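Local coordinates for xylose isomerase-like TIM barrel (Anabaena variabilis ATCC 29413, PDB 2QW5), which probably acts as a zinc-dependent sugar or sugar-phosphate isomerase or epimerase, with zinc and D-xylose bound in its TIM barrel, at residues I13-F16 / M17-N21; P54-P57 / E58-A61; E65-T68 / N69-H72; S98-P101 / E102-Q105; L108-L111 / K112-D116. All blocks are in the same frame, centred on the assembly; numbering follows the deposited sequence. Where two conformers were deposited one is given.

From the N terminus, contact 1 (13-16 / 17-21) turns the chain at the end of strand 11-14, beside the zinc and D-xylose site. The chain then passes through helix 27-42 and strand 47-51 to contact 2 (54-57 / 58-61), which shapes the entry into helix 60-76; contact 3 (65-68 / 69-72) follows on that helix. After strand 83-87, contact 4 (98-101 / 102-105) opens helix 101-120 and contact 5 (108-111 / 112-116) lies further along it. All five are local and follow in series, with no nesting or crossing. Contacts 2 and 5 touch through Tyr-60, which packs on Tyr-110, Ser-113 and Arg-114, joining two neighbouring helices of the barrel.

Contact 1 (I13-F16 / M17-N21); sequences ISFF and MFTTN
The carbonyl oxygen of Phe-15 takes two backbone N-H groups from the residues that follow. Phe-18 N reaches Phe-15 O at 2.9 Å from above the carbonyl plane, whereas Thr-19 N lies in that plane, with a C=O...N angle of 159°. One acceptor thus fixes two successive peptides and tightens the turn; the bond from Met-17 N to Ser-14 O, at 3.4 Å, is weak. Ahead of it, Ser-14 OG receives Phe-16 N at 3.0 Å in an ST turn, and Thr-19 OG1 does the same for Asn-21 N at 3.1 Å.

The aromatic side chains spread out from this turn. Phe-18 directs its ring edge at the face of Phe-15 in a T-shaped stack, the planes 63° apart, and its CD2 stands over the centre of the Phe-15 ring, 3.9 Å from Phe-15 CD2. Thr-19 CG2 comes to the edge of the same ring. Phe-16 goes another way: with CG anti to its carbonyl carbon (chi1 -67°), the ring is placed so that Phe-16 CD1, at its edge, comes 3.4 Å from Thr-19 O. The Phe-16 ring also stacks with Phe-283, a residue of the sugar pocket, and touches the zinc ligand Glu-281. The side chain of Phe-16 lies about 4 Å from the bound D-xylose, placing this turn at the C-terminal end of the first barrel strand, where TIM barrels hold their active sites.

Contact 2 (P54-P57 / E58-A61); sequences PGLP and ENYA
Asn-59 N donates to Leu-56 O at 3.0 Å, a backbone hydrogen bond that links the loop to the start of the helix; the following one, from Tyr-60 N to Pro-57 O, is weak at 3.4 Å. A water adds a polar bridge, accepting from Leu-56 N and from Asn-59 ND2, each at 2.7 Å, and so ties the Asn-59 amide back to the loop.

Contacts with the aromatic ring come next. Tyr-60 folds back against Pro-57, its CG anti to the carbonyl carbon (chi1 -64°), and presents one face to the proline. Pro-57 CA makes a CH-pi contact 3.8 Å from the Tyr-60 ring centroid and only 18° off the normal, while Pro-57 O sits over the same face nearer the rim, 3.3 Å from Tyr-60 CD2. Farther out, Pro-57 CB meets Tyr-60 CZ at 3.8 Å.

Van der Waals contacts complete the turn. The Glu-58 chain bends at chi2 and lies alongside Leu-56, with Glu-58 CD 3.6 Å from Leu-56 CB; Glu-58 OE1 rests against Pro-57 CD. Asn-59 runs beside Leu-56 in the same direction. Phe-94 touches both Pro-57 and Tyr-60 from a neighbouring loop. Asn-59 occupies the N-cap position without a capping bond from its side chain, and the whole forms a turn leading from a beta-alpha loop into helix 60-76 of the TIM barrel.

Contact 3 (E65-T68 / N69-H72); sequences ENYT and NLRH
Thr-68 and His-72 lie side by side one helical turn apart and point the same way. The methyl CG2 of Thr-68, anti to its backbone N, reaches His-72 CE1 at 3.4 Å. The imidazole also holds one face over Thr-68 O, which lies nearest His-72 CG at 3.4 Å; that oxygen meanwhile accepts His-72 N at 3.0 Å. The hydroxyl of Thr-68 turns back to Leu-64 O.

Glu-65 and Asn-69 likewise run alongside each other, with carboxylate and amide planes 32° apart, and Glu-65 CG comes 4.0 Å from Asn-69 ND2. A water links the Asn-69 amide to Asn-66, donating to Asn-66 OD1 at 3.0 Å and accepting from Asn-69 ND2 at 2.9 Å. The two side-by-side pairs are four residues apart and the water-bridged pair three, spacings set by helix 60-76, which links strands 47-51 and 83-87 in a beta-alpha-beta unit of the TIM barrel.

On another side of the helix, Tyr-67 CD1 meets Leu-70 CD2 obliquely at 4.3 Å, and the tyrosine packs against Ile-117 of helix 101-120. Arg-71 N donates its hydrogen to Tyr-67 O at 2.9 Å, while the bent arginine side chain leads away to Val-82 O, Leu-121 O and the carboxylate of Asp-75.

Contact 4 (S98-P101 / E102-Q105); sequences SNYP and EQRQ
Arg-104 curls back from the first turn of the helix over the loop before it. Its CB packs on Pro-101 O at 3.5 Å, and with CG anti to the carbonyl carbon (chi1 -66°) the chain heads for Ser-98, whose carbonyl oxygen lies near both CG and CD. The bend at chi3 then brings the guanidinium round beside the loop. Arg-104 NH1 donates to Ser-98 O at 3.0 Å, a nearly straight bond with an N-H...O angle of 166°, and the oxygen lies at the edge of the guanidinium, close to its plane. Arg-104 NH2 passes instead over the proline, 3.7 Å from Pro-101 CG. One face of the guanidinium is covered by Pro-101 CA and the carbonyl carbon of Tyr-100.

Ser-98 is also held through its hydroxyl. Ser-98 OG donates to Gln-103 OE1 at 2.5 Å, an unusually short separation whose exact value is doubtful, and accepts Tyr-100 N at 2.9 Å in an ST turn. Gln-103 OE1 also lies at the edge of the Tyr-100 ring, 3.7 Å from Tyr-100 CD2, with the ring and amide planes only 5° apart. Gln-103 NE2 is taken by Thr-93 O. Tyr-100, the N-cap residue, starts the helix with its carbonyl: Arg-104 N reaches Tyr-100 O at 3.0 Å, and the bond from Gln-103 N is weak.

This first turn of helix 101-120 follows the loop from strand 83-87. Arg-104 packs against Asn-161 and Ile-165 of helix 148-176, while Tyr-100 and Gln-103 meet Gln-103 and Tyr-100 of the second subunit.

Contact 5 (L108-L111 / K112-D116); sequences LEYL and KSRVD
Regular i to i+4 hydrogen bonds run through this part of the helix, among them Lys-112 N to Leu-108 O and Val-115 N to Leu-111 O, both 2.8 Å. Lys-112 stretches back over the preceding turn with its chain extended. It crosses the Leu-108 side chain, with Lys-112 CE 3.9 Å from Leu-108 CG, and its ammonium forms a rather long salt bridge, 3.5 Å from Lys-112 NZ to Glu-109 OE2. Glu-109 bends at chi2 (-59°) to bring its carboxylate there, also leaving OE2 beside Lys-112 CD.

Tyr-110 and Arg-114 cross with ring and guanidinium planes 32° apart, and Tyr-110 CE1 meets Arg-114 NE at 3.7 Å. A water joins their polar ends, donating to Tyr-110 OH at 2.9 Å and accepting from Arg-114 NE at 2.8 Å in the guanidinium plane. Arg-114 NH1 donates to Ser-113 OG, 2.9 Å away and likewise near that plane; two in-plane partners, at NE and NH1, thus fix the rotation of the group. It also pairs with Asp-63, while the Tyr-110 hydroxyl bonds to Gly-89 O.

Helix 101-120 lies here between two others: Asp-116 packs on Leu-64 of helix 60-76, Leu-111 and Val-115 on Leu-169 of helix 148-176, and Val-115 also reaches Met-126 on strand 125-128.

Contact 1 (I13-F16 / M17-N21)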
loop_
_atom_site.group_PDB
_atom_site.type_symbol
_atom_site.label_atom_id
_atom_site.label_comp_id
_atom_site.label_asym_id
_atom_site.label_seq_id
_atom_site.Cartn_x
_atom_site.Cartn_y
_atom_site.Cartn_z
ATOM N N ILE A 13 4.546 32.136 -13.300
ATOM C CA ILE A 13 5.134 30.801 -13.067
ATOM C C ILE A 13 4.722 30.259 -11.709
ATOM O O ILE A 13 4.636 31.000 -10.735
ATOM C CB ILE A 13 6.652 30.810 -13.249
ATOM C CG1 ILE A 13 7.204 29.377 -13.179
ATOM C CG2 ILE A 13 7.310 31.803 -12.266
ATOM C CD1 ILE A 13 8.654 29.228 -13.700
ATOM N N SER A 14 4.444 28.949 -11.652
ATOM C CA SER A 14 4.087 28.292 -10.410
ATOM C C SER A 14 5.282 28.065 -9.465
ATOM O O SER A 14 6.332 27.624 -9.896
ATOM C CB SER A 14 3.517 26.910 -10.689
ATOM O OG SER A 14 3.228 26.258 -9.474
ATOM N N PHE A 15 5.047 28.274 -8.162
ATOM C CA PHE A 15 6.031 27.929 -7.111
ATOM C C PHE A 15 6.213 26.413 -6.922
ATOM O O PHE A 15 7.047 26.031 -6.126
ATOM C CB PHE A 15 5.800 28.678 -5.772
ATOM C CG PHE A 15 6.780 29.788 -5.554
ATOM C CD1 PHE A 15 6.897 30.812 -6.501
ATOM C CD2 PHE A 15 7.620 29.793 -4.430
ATOM C CE1 PHE A 15 7.825 31.837 -6.338
ATOM C CE2 PHE A 15 8.581 30.819 -4.258
ATOM C CZ PHE A 15 8.659 31.852 -5.205
ATOM N N PHE A 16 5.442 25.561 -7.637
ATOM C CA PHE A 16 5.744 24.096 -7.686
ATOM C C PHE A 16 7.137 23.736 -8.270
ATOM O O PHE A 16 7.538 22.567 -8.239
ATOM C CB PHE A 16 4.660 23.344 -8.445
ATOM C CG PHE A 16 3.321 23.322 -7.754
ATOM C CD1 PHE A 16 3.201 23.292 -6.357
ATOM C CD2 PHE A 16 2.163 23.233 -8.507
ATOM C CE1 PHE A 16 1.976 23.166 -5.742
ATOM C CE2 PHE A 16 0.926 23.145 -7.871
ATOM C CZ PHE A 16 0.839 23.092 -6.490
HETATM N N MSE A 17 7.836 24.717 -8.865
HETATM C CA MSE A 17 9.228 24.570 -9.259
HETATM C C MSE A 17 10.079 24.391 -7.979
HETATM O O MSE A 17 11.165 23.811 -8.046
HETATM C CB MSE A 17 9.711 25.805 -10.008
HETATM C CG MSE A 17 11.197 25.774 -10.505
HETATM SE SE MSE A 17 11.459 24.325 -11.729
HETATM C CE MSE A 17 10.997 25.239 -13.306
ATOM N N PHE A 18 9.598 24.911 -6.835
ATOM C CA PHE A 18 10.340 24.909 -5.569
ATOM C C PHE A 18 9.700 24.227 -4.371
ATOM O O PHE A 18 10.413 23.642 -3.542
ATOM C CB PHE A 18 10.594 26.377 -5.133
ATOM C CG PHE A 18 11.090 27.261 -6.225
ATOM C CD1 PHE A 18 12.364 27.113 -6.729
ATOM C CD2 PHE A 18 10.292 28.264 -6.751
ATOM C CE1 PHE A 18 12.832 27.936 -7.765
ATOM C CE2 PHE A 18 10.745 29.083 -7.784
ATOM C CZ PHE A 18 12.031 28.930 -8.284
ATOM N N THR A 19 8.370 24.311 -4.244
ATOM C CA THR A 19 7.723 23.926 -3.003
ATOM C C THR A 19 6.227 23.766 -3.100
ATOM O O THR A 19 5.644 24.162 -4.088
ATOM C CB THR A 19 8.002 25.034 -1.954
ATOM O OG1 THR A 19 7.651 24.591 -0.646
ATOM C CG2 THR A 19 7.268 26.351 -2.299
ATOM N N THR A 20 5.632 23.129 -2.093
ATOM C CA THR A 20 4.155 23.070 -1.931
ATOM C C THR A 20 3.696 23.922 -0.703
ATOM O O THR A 20 2.482 23.997 -0.393
ATOM C CB THR A 20 3.617 21.627 -1.792
ATOM O OG1 THR A 20 4.072 21.062 -0.569
ATOM C CG2 THR A 20 4.043 20.774 -2.934
ATOM N N ASN A 21 4.651 24.569 -0.016
ATOM C CA ASN A 21 4.389 25.325 1.221
ATOM C C ASN A 21 5.199 26.625 1.258
ATOM O O ASN A 21 6.437 26.605 1.353
ATOM C CB ASN A 21 4.717 24.467 2.453
ATOM C CG ASN A 21 4.125 25.022 3.740
ATOM O OD1 ASN A 21 4.075 26.240 3.974
ATOM N ND2 ASN A 21 3.658 24.127 4.587
#

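Contact 2 (P54-P57 / E58-A61)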
loop_
_atom_site.group_PDB
_atom_site.type_symbol
_atom_site.label_atom_id
_atom_site.label_comp_id
_atom_site.label_asym_id
_atom_site.label_seq_id
_atom_site.Cartn_x
_atom_site.Cartn_y
_atom_site.Cartn_z
ATOM N N PRO A 54 -2.607 23.184 3.268
ATOM C CA PRO A 54 -3.699 23.105 4.249
ATOM C C PRO A 54 -3.177 23.061 5.686
ATOM O O PRO A 54 -1.993 22.729 5.915
ATOM C CB PRO A 54 -4.449 21.821 3.861
ATOM C CG PRO A 54 -3.471 21.034 3.083
ATOM C CD PRO A 54 -2.432 21.914 2.537
ATOM N N GLY A 55 -4.043 23.443 6.615
ATOM C CA GLY A 55 -3.731 23.460 8.053
ATOM C C GLY A 55 -4.953 23.138 8.887
ATOM O O GLY A 55 -5.947 22.632 8.364
ATOM N N LEU A 56 -4.894 23.478 10.167
ATOM C CA LEU A 56 -5.955 23.176 11.129
ATOM C C LEU A 56 -6.991 24.291 11.153
ATOM O O LEU A 56 -6.629 25.455 11.019
ATOM C CB LEU A 56 -5.377 22.962 12.513
ATOM C CG LEU A 56 -4.368 21.808 12.617
ATOM C CD1 LEU A 56 -3.518 21.900 13.903
ATOM C CD2 LEU A 56 -5.117 20.473 12.510
ATOM N N PRO A 57 -8.291 23.944 11.311
ATOM C CA PRO A 57 -9.307 25.011 11.310
ATOM C C PRO A 57 -9.172 26.056 12.418
ATOM O O PRO A 57 -9.550 27.210 12.213
ATOM C CB PRO A 57 -10.635 24.262 11.414
ATOM C CG PRO A 57 -10.316 22.822 11.325
ATOM C CD PRO A 57 -8.881 22.607 11.496
ATOM N N GLU A 58 -8.610 25.678 13.571
ATOM C CA GLU A 58 -8.364 26.633 14.650
ATOM C C GLU A 58 -7.374 27.729 14.277
ATOM O O GLU A 58 -7.326 28.734 14.968
ATOM C CB GLU A 58 -7.868 25.959 15.946
ATOM C CG GLU A 58 -6.664 25.001 15.828
ATOM C CD GLU A 58 -7.085 23.521 15.641
ATOM O OE1 GLU A 58 -8.145 23.200 14.982
ATOM O OE2 GLU A 58 -6.324 22.676 16.162
ATOM N N ASN A 59 -6.593 27.532 13.213
ATOM C CA ASN A 59 -5.591 28.515 12.747
ATOM C C ASN A 59 -5.989 29.387 11.537
ATOM O O ASN A 59 -5.110 30.016 10.944
ATOM C CB ASN A 59 -4.286 27.794 12.440
ATOM C CG ASN A 59 -3.741 27.043 13.616
ATOM O OD1 ASN A 59 -3.992 27.410 14.761
ATOM N ND2 ASN A 59 -2.971 25.980 13.343
ATOM N N TYR A 60 -7.271 29.468 11.182
ATOM C CA TYR A 60 -7.662 30.332 10.049
ATOM C C TYR A 60 -7.259 31.795 10.159
ATOM O O TYR A 60 -6.710 32.366 9.179
ATOM C CB TYR A 60 -9.148 30.252 9.735
ATOM C CG TYR A 60 -9.614 28.886 9.264
ATOM C CD1 TYR A 60 -8.799 28.048 8.475
ATOM C CD2 TYR A 60 -10.924 28.479 9.486
ATOM C CE1 TYR A 60 -9.239 26.808 8.022
ATOM C CE2 TYR A 60 -11.382 27.240 9.016
ATOM C CZ TYR A 60 -10.537 26.427 8.273
ATOM O OH TYR A 60 -10.931 25.212 7.839
ATOM N N ALA A 61 -7.493 32.376 11.333
ATOM C CA ALA A 61 -7.170 33.769 11.575
ATOM C C ALA A 61 -5.648 33.964 11.542
ATOM O O ALA A 61 -5.158 34.935 10.911
ATOM C CB ALA A 61 -7.795 34.243 12.887
HETATM O O HOH W 1 -2.656 24.798 10.884
#

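Contact 3 (E65-T68 / N69-H72)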
loop_
_atom_site.group_PDB
_atom_site.type_symbol
_atom_site.label_atom_id
_atom_site.label_comp_id
_atom_site.label_asym_id
_atom_site.label_seq_id
_atom_site.Cartn_x
_atom_site.Cartn_y
_atom_site.Cartn_z
ATOM N N GLU A 65 -3.394 36.355 8.797
ATOM C CA GLU A 65 -2.396 37.289 9.295
ATOM C C GLU A 65 -1.018 36.990 8.713
ATOM O O GLU A 65 -0.344 37.891 8.251
ATOM C CB GLU A 65 -2.393 37.228 10.828
ATOM C CG GLU A 65 -1.413 38.146 11.523
ATOM C CD GLU A 65 -1.741 38.258 13.012
ATOM O OE1 GLU A 65 -1.848 37.189 13.684
ATOM O OE2 GLU A 65 -1.901 39.411 13.490
ATOM N N ASN A 66 -0.616 35.722 8.680
ATOM C CA ASN A 66 0.696 35.374 8.107
ATOM C C ASN A 66 0.812 35.699 6.629
ATOM O O ASN A 66 1.794 36.289 6.205
ATOM C CB ASN A 66 1.032 33.894 8.334
ATOM C CG ASN A 66 1.277 33.565 9.788
ATOM O OD1 ASN A 66 1.562 34.444 10.622
ATOM N ND2 ASN A 66 1.180 32.292 10.100
ATOM N N TYR A 67 -0.185 35.314 5.836
ATOM C CA TYR A 67 -0.147 35.619 4.380
ATOM C C TYR A 67 -0.260 37.142 4.107
ATOM O O TYR A 67 0.307 37.638 3.135
ATOM C CB TYR A 67 -1.206 34.788 3.608
ATOM C CG TYR A 67 -0.798 33.314 3.476
ATOM C CD1 TYR A 67 0.181 32.933 2.558
ATOM C CD2 TYR A 67 -1.447 32.296 4.187
ATOM C CE1 TYR A 67 0.558 31.595 2.388
ATOM C CE2 TYR A 67 -1.078 30.931 4.016
ATOM C CZ TYR A 67 -0.087 30.599 3.112
ATOM O OH TYR A 67 0.301 29.295 2.945
ATOM N N THR A 68 -0.998 37.863 4.961
ATOM C CA THR A 68 -1.090 39.328 4.859
ATOM C C THR A 68 0.329 39.880 5.078
ATOM O O THR A 68 0.801 40.716 4.312
ATOM C CB THR A 68 -2.059 39.927 5.876
ATOM O OG1 THR A 68 -3.398 39.471 5.610
ATOM C CG2 THR A 68 -2.012 41.482 5.825
ATOM N N ASN A 69 1.024 39.354 6.078
ATOM C CA ASN A 69 2.405 39.768 6.353
ATOM C C ASN A 69 3.372 39.399 5.233
ATOM O O ASN A 69 4.342 40.130 4.993
ATOM C CB ASN A 69 2.877 39.201 7.707
ATOM C CG ASN A 69 2.099 39.770 8.905
ATOM O OD1 ASN A 69 1.412 40.773 8.804
ATOM N ND2 ASN A 69 2.207 39.105 10.035
ATOM N N LEU A 70 3.134 38.270 4.550
ATOM C CA LEU A 70 3.943 37.880 3.398
ATOM C C LEU A 70 3.729 38.900 2.277
ATOM O O LEU A 70 4.695 39.393 1.705
ATOM C CB LEU A 70 3.644 36.430 2.918
ATOM C CG LEU A 70 4.427 35.894 1.704
ATOM C CD1 LEU A 70 5.956 35.930 1.938
ATOM C CD2 LEU A 70 3.976 34.501 1.310
ATOM N N ARG A 71 2.475 39.233 1.963
ATOM C CA ARG A 71 2.181 40.279 0.939
ATOM C C ARG A 71 2.900 41.595 1.276
ATOM O O ARG A 71 3.524 42.216 0.397
ATOM C CB ARG A 71 0.674 40.528 0.845
ATOM C CG ARG A 71 0.176 41.521 -0.224
ATOM C CD ARG A 71 0.368 41.087 -1.649
ATOM N NE ARG A 71 1.579 41.594 -2.305
ATOM C CZ ARG A 71 1.861 41.448 -3.601
ATOM N NH1 ARG A 71 1.022 40.791 -4.407
ATOM N NH2 ARG A 71 2.974 41.965 -4.099
ATOM N N HIS A 72 2.828 42.009 2.542
ATOM C CA HIS A 72 3.473 43.251 2.975
ATOM C C HIS A 72 4.992 43.194 2.868
ATOM O O HIS A 72 5.606 44.190 2.529
ATOM C CB HIS A 72 3.041 43.677 4.372
ATOM C CG HIS A 72 1.591 44.045 4.455
ATOM N ND1 HIS A 72 0.894 44.056 5.643
ATOM C CD2 HIS A 72 0.696 44.378 3.492
ATOM C CE1 HIS A 72 -0.359 44.411 5.418
ATOM N NE2 HIS A 72 -0.506 44.611 4.119
HETATM O O HOH W 2 3.574 36.521 9.960
#

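Contact 4 (S98-P101 / E102-Q105)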
loop_
_atom_site.group_PDB
_atom_site.type_symbol
_atom_site.label_atom_id
_atom_site.label_comp_id
_atom_site.label_asym_id
_atom_site.label_seq_id
_atom_site.Cartn_x
_atom_site.Cartn_y
_atom_site.Cartn_z
ATOM N N SER A 98 -18.885 15.683 0.464
ATOM C CA SER A 98 -19.245 14.707 1.487
ATOM C C SER A 98 -20.756 14.512 1.548
ATOM O O SER A 98 -21.498 15.404 1.205
ATOM C CB SER A 98 -18.788 15.169 2.867
ATOM O OG SER A 98 -19.240 14.294 3.894
ATOM N N ASN A 99 -21.190 13.331 1.961
ATOM C CA ASN A 99 -22.613 13.098 2.208
ATOM C C ASN A 99 -23.071 13.725 3.515
ATOM O O ASN A 99 -24.270 13.817 3.719
ATOM C CB ASN A 99 -22.937 11.617 2.307
ATOM C CG ASN A 99 -22.806 10.908 1.012
ATOM O OD1 ASN A 99 -22.983 11.473 -0.079
ATOM N ND2 ASN A 99 -22.522 9.621 1.115
ATOM N N TYR A 100 -22.138 14.169 4.372
ATOM C CA TYR A 100 -22.457 14.677 5.703
ATOM C C TYR A 100 -22.478 16.216 5.731
ATOM O O TYR A 100 -21.434 16.867 5.482
ATOM C CB TYR A 100 -21.472 14.090 6.741
ATOM C CG TYR A 100 -21.345 12.587 6.575
ATOM C CD1 TYR A 100 -22.497 11.748 6.601
ATOM C CD2 TYR A 100 -20.096 11.982 6.342
ATOM C CE1 TYR A 100 -22.394 10.353 6.397
ATOM C CE2 TYR A 100 -19.989 10.596 6.143
ATOM C CZ TYR A 100 -21.160 9.789 6.176
ATOM O OH TYR A 100 -21.067 8.444 5.986
ATOM N N PRO A 101 -23.657 16.811 6.040
ATOM C CA PRO A 101 -23.784 18.284 6.105
ATOM C C PRO A 101 -22.705 19.042 6.871
ATOM O O PRO A 101 -22.188 20.014 6.341
ATOM C CB PRO A 101 -25.124 18.480 6.767
ATOM C CG PRO A 101 -25.938 17.284 6.291
ATOM C CD PRO A 101 -24.950 16.140 6.298
ATOM N N GLU A 102 -22.346 18.613 8.085
ATOM C CA GLU A 102 -21.292 19.293 8.891
ATOM C C GLU A 102 -19.929 19.213 8.228
ATOM O O GLU A 102 -19.100 20.125 8.385
ATOM C CB GLU A 102 -21.211 18.736 10.335
ATOM C CG GLU A 102 -20.029 19.289 11.198
ATOM C CD GLU A 102 -20.004 18.788 12.631
ATOM O OE1 GLU A 102 -21.062 18.808 13.281
ATOM O OE2 GLU A 102 -18.918 18.414 13.123
ATOM N N GLN A 103 -19.663 18.099 7.527
ATOM C CA GLN A 103 -18.381 17.950 6.836
ATOM C C GLN A 103 -18.326 18.977 5.704
ATOM O O GLN A 103 -17.343 19.678 5.560
ATOM C CB GLN A 103 -18.167 16.535 6.268
ATOM C CG GLN A 103 -16.727 16.351 5.747
ATOM C CD GLN A 103 -16.341 14.929 5.491
ATOM O OE1 GLN A 103 -17.174 14.042 5.337
ATOM N NE2 GLN A 103 -15.051 14.711 5.373
ATOM N N ARG A 104 -19.406 19.069 4.924
ATOM C CA ARG A 104 -19.527 20.057 3.832
ATOM C C ARG A 104 -19.390 21.518 4.304
ATOM O O ARG A 104 -18.732 22.345 3.641
ATOM C CB ARG A 104 -20.858 19.887 3.093
ATOM C CG ARG A 104 -20.953 18.583 2.369
ATOM C CD ARG A 104 -22.092 18.563 1.394
ATOM N NE ARG A 104 -23.407 18.763 1.994
ATOM C CZ ARG A 104 -24.337 17.827 2.218
ATOM N NH1 ARG A 104 -24.148 16.557 1.952
ATOM N NH2 ARG A 104 -25.490 18.178 2.747
ATOM N N GLN A 105 -20.016 21.834 5.447
ATOM C CA GLN A 105 -19.938 23.195 6.029
ATOM C C GLN A 105 -18.560 23.498 6.500
ATOM O O GLN A 105 -18.076 24.616 6.300
ATOM C CB GLN A 105 -20.924 23.391 7.161
ATOM C CG GLN A 105 -22.354 23.393 6.641
ATOM C CD GLN A 105 -22.610 24.558 5.702
ATOM O OE1 GLN A 105 -22.222 25.698 6.001
ATOM N NE2 GLN A 105 -23.216 24.276 4.551
#

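Contact 5 (L108-L111 / K112-D116)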
loop_
_atom_site.group_PDB
_atom_site.type_symbol
_atom_site.label_atom_id
_atom_site.label_comp_id
_atom_site.label_asym_id
_atom_site.label_seq_id
_atom_site.Cartn_x
_atom_site.Cartn_y
_atom_site.Cartn_z
ATOM N N LEU A 108 -16.630 24.235 3.389
ATOM C CA LEU A 108 -16.944 25.615 2.955
ATOM C C LEU A 108 -16.139 26.658 3.734
ATOM O O LEU A 108 -15.613 27.612 3.134
ATOM C CB LEU A 108 -18.431 25.901 3.111
ATOM C CG LEU A 108 -19.000 27.242 2.621
ATOM C CD1 LEU A 108 -18.686 27.488 1.147
ATOM C CD2 LEU A 108 -20.557 27.307 2.923
ATOM N N GLU A 109 -16.036 26.477 5.050
ATOM C CA GLU A 109 -15.236 27.426 5.877
ATOM C C GLU A 109 -13.769 27.380 5.530
ATOM O O GLU A 109 -13.087 28.431 5.526
ATOM C CB GLU A 109 -15.503 27.280 7.394
ATOM C CG GLU A 109 -16.986 27.595 7.785
ATOM C CD GLU A 109 -17.487 29.062 7.419
ATOM O OE1 GLU A 109 -16.778 30.045 7.779
ATOM O OE2 GLU A 109 -18.593 29.223 6.790
ATOM N N TYR A 110 -13.272 26.171 5.256
ATOM C CA TYR A 110 -11.899 25.975 4.787
ATOM C C TYR A 110 -11.688 26.729 3.462
ATOM O O TYR A 110 -10.746 27.491 3.331
ATOM C CB TYR A 110 -11.571 24.478 4.665
ATOM C CG TYR A 110 -10.372 24.147 3.829
ATOM C CD1 TYR A 110 -9.072 24.385 4.284
ATOM C CD2 TYR A 110 -10.538 23.603 2.555
ATOM C CE1 TYR A 110 -7.965 24.081 3.486
ATOM C CE2 TYR A 110 -9.451 23.307 1.750
ATOM C CZ TYR A 110 -8.169 23.539 2.213
ATOM O OH TYR A 110 -7.118 23.209 1.366
ATOM N N LEU A 111 -12.588 26.524 2.507
ATOM C CA LEU A 111 -12.470 27.176 1.189
ATOM C C LEU A 111 -12.629 28.696 1.296
ATOM O O LEU A 111 -11.883 29.420 0.624
ATOM C CB LEU A 111 -13.406 26.540 0.170
ATOM C CG LEU A 111 -13.111 25.082 -0.177
ATOM C CD1 LEU A 111 -14.308 24.375 -0.947
ATOM C CD2 LEU A 111 -11.867 24.932 -0.993
ATOM N N LYS A 112 -13.513 29.168 2.197
ATOM C CA LYS A 112 -13.678 30.648 2.461
ATOM C C LYS A 112 -12.415 31.245 3.059
ATOM O O LYS A 112 -12.011 32.391 2.711
ATOM C CB LYS A 112 -14.859 30.960 3.362
ATOM C CG LYS A 112 -16.259 30.751 2.742
ATOM C CD LYS A 112 -17.317 31.051 3.791
ATOM C CE LYS A 112 -18.704 31.117 3.192
ATOM N NZ LYS A 112 -19.767 31.333 4.222
ATOM N N SER A 113 -11.776 30.487 3.945
ATOM C CA SER A 113 -10.457 30.898 4.499
ATOM C C SER A 113 -9.427 31.075 3.396
ATOM O O SER A 113 -8.605 32.024 3.415
ATOM C CB SER A 113 -9.916 29.849 5.505
ATOM O OG SER A 113 -8.536 30.029 5.731
ATOM N N ARG A 114 -9.420 30.139 2.461
ATOM C CA ARG A 114 -8.452 30.172 1.383
ATOM C C ARG A 114 -8.793 31.304 0.424
ATOM O O ARG A 114 -7.871 31.983 -0.054
ATOM C CB ARG A 114 -8.246 28.801 0.751
ATOM C CG ARG A 114 -7.205 27.884 1.458
ATOM C CD ARG A 114 -7.305 27.729 2.978
ATOM N NE ARG A 114 -6.064 27.205 3.549
ATOM C CZ ARG A 114 -5.628 27.393 4.795
ATOM N NH1 ARG A 114 -6.296 28.117 5.685
ATOM N NH2 ARG A 114 -4.489 26.823 5.159
ATOM N N VAL A 115 -10.085 31.555 0.182
ATOM C CA VAL A 115 -10.486 32.758 -0.594
ATOM C C VAL A 115 -9.901 34.036 0.138
ATOM O O VAL A 115 -9.372 34.890 -0.511
ATOM C CB VAL A 115 -12.032 32.911 -0.805
ATOM C CG1 VAL A 115 -12.391 34.283 -1.422
ATOM C CG2 VAL A 115 -12.653 31.771 -1.685
ATOM N N ASP A 116 -10.069 34.150 1.466
ATOM C CA ASP A 116 -9.533 35.288 2.245
ATOM C C ASP A 116 -8.042 35.462 2.098
ATOM O O ASP A 116 -7.557 36.580 1.926
ATOM C CB ASP A 116 -9.821 35.166 3.746
ATOM C CG ASP A 116 -11.304 35.284 4.098
ATOM O OD1 ASP A 116 -12.100 35.760 3.269
ATOM O OD2 ASP A 116 -11.647 34.940 5.250
HETATM O O HOH W 3 -5.071 25.177 1.834
#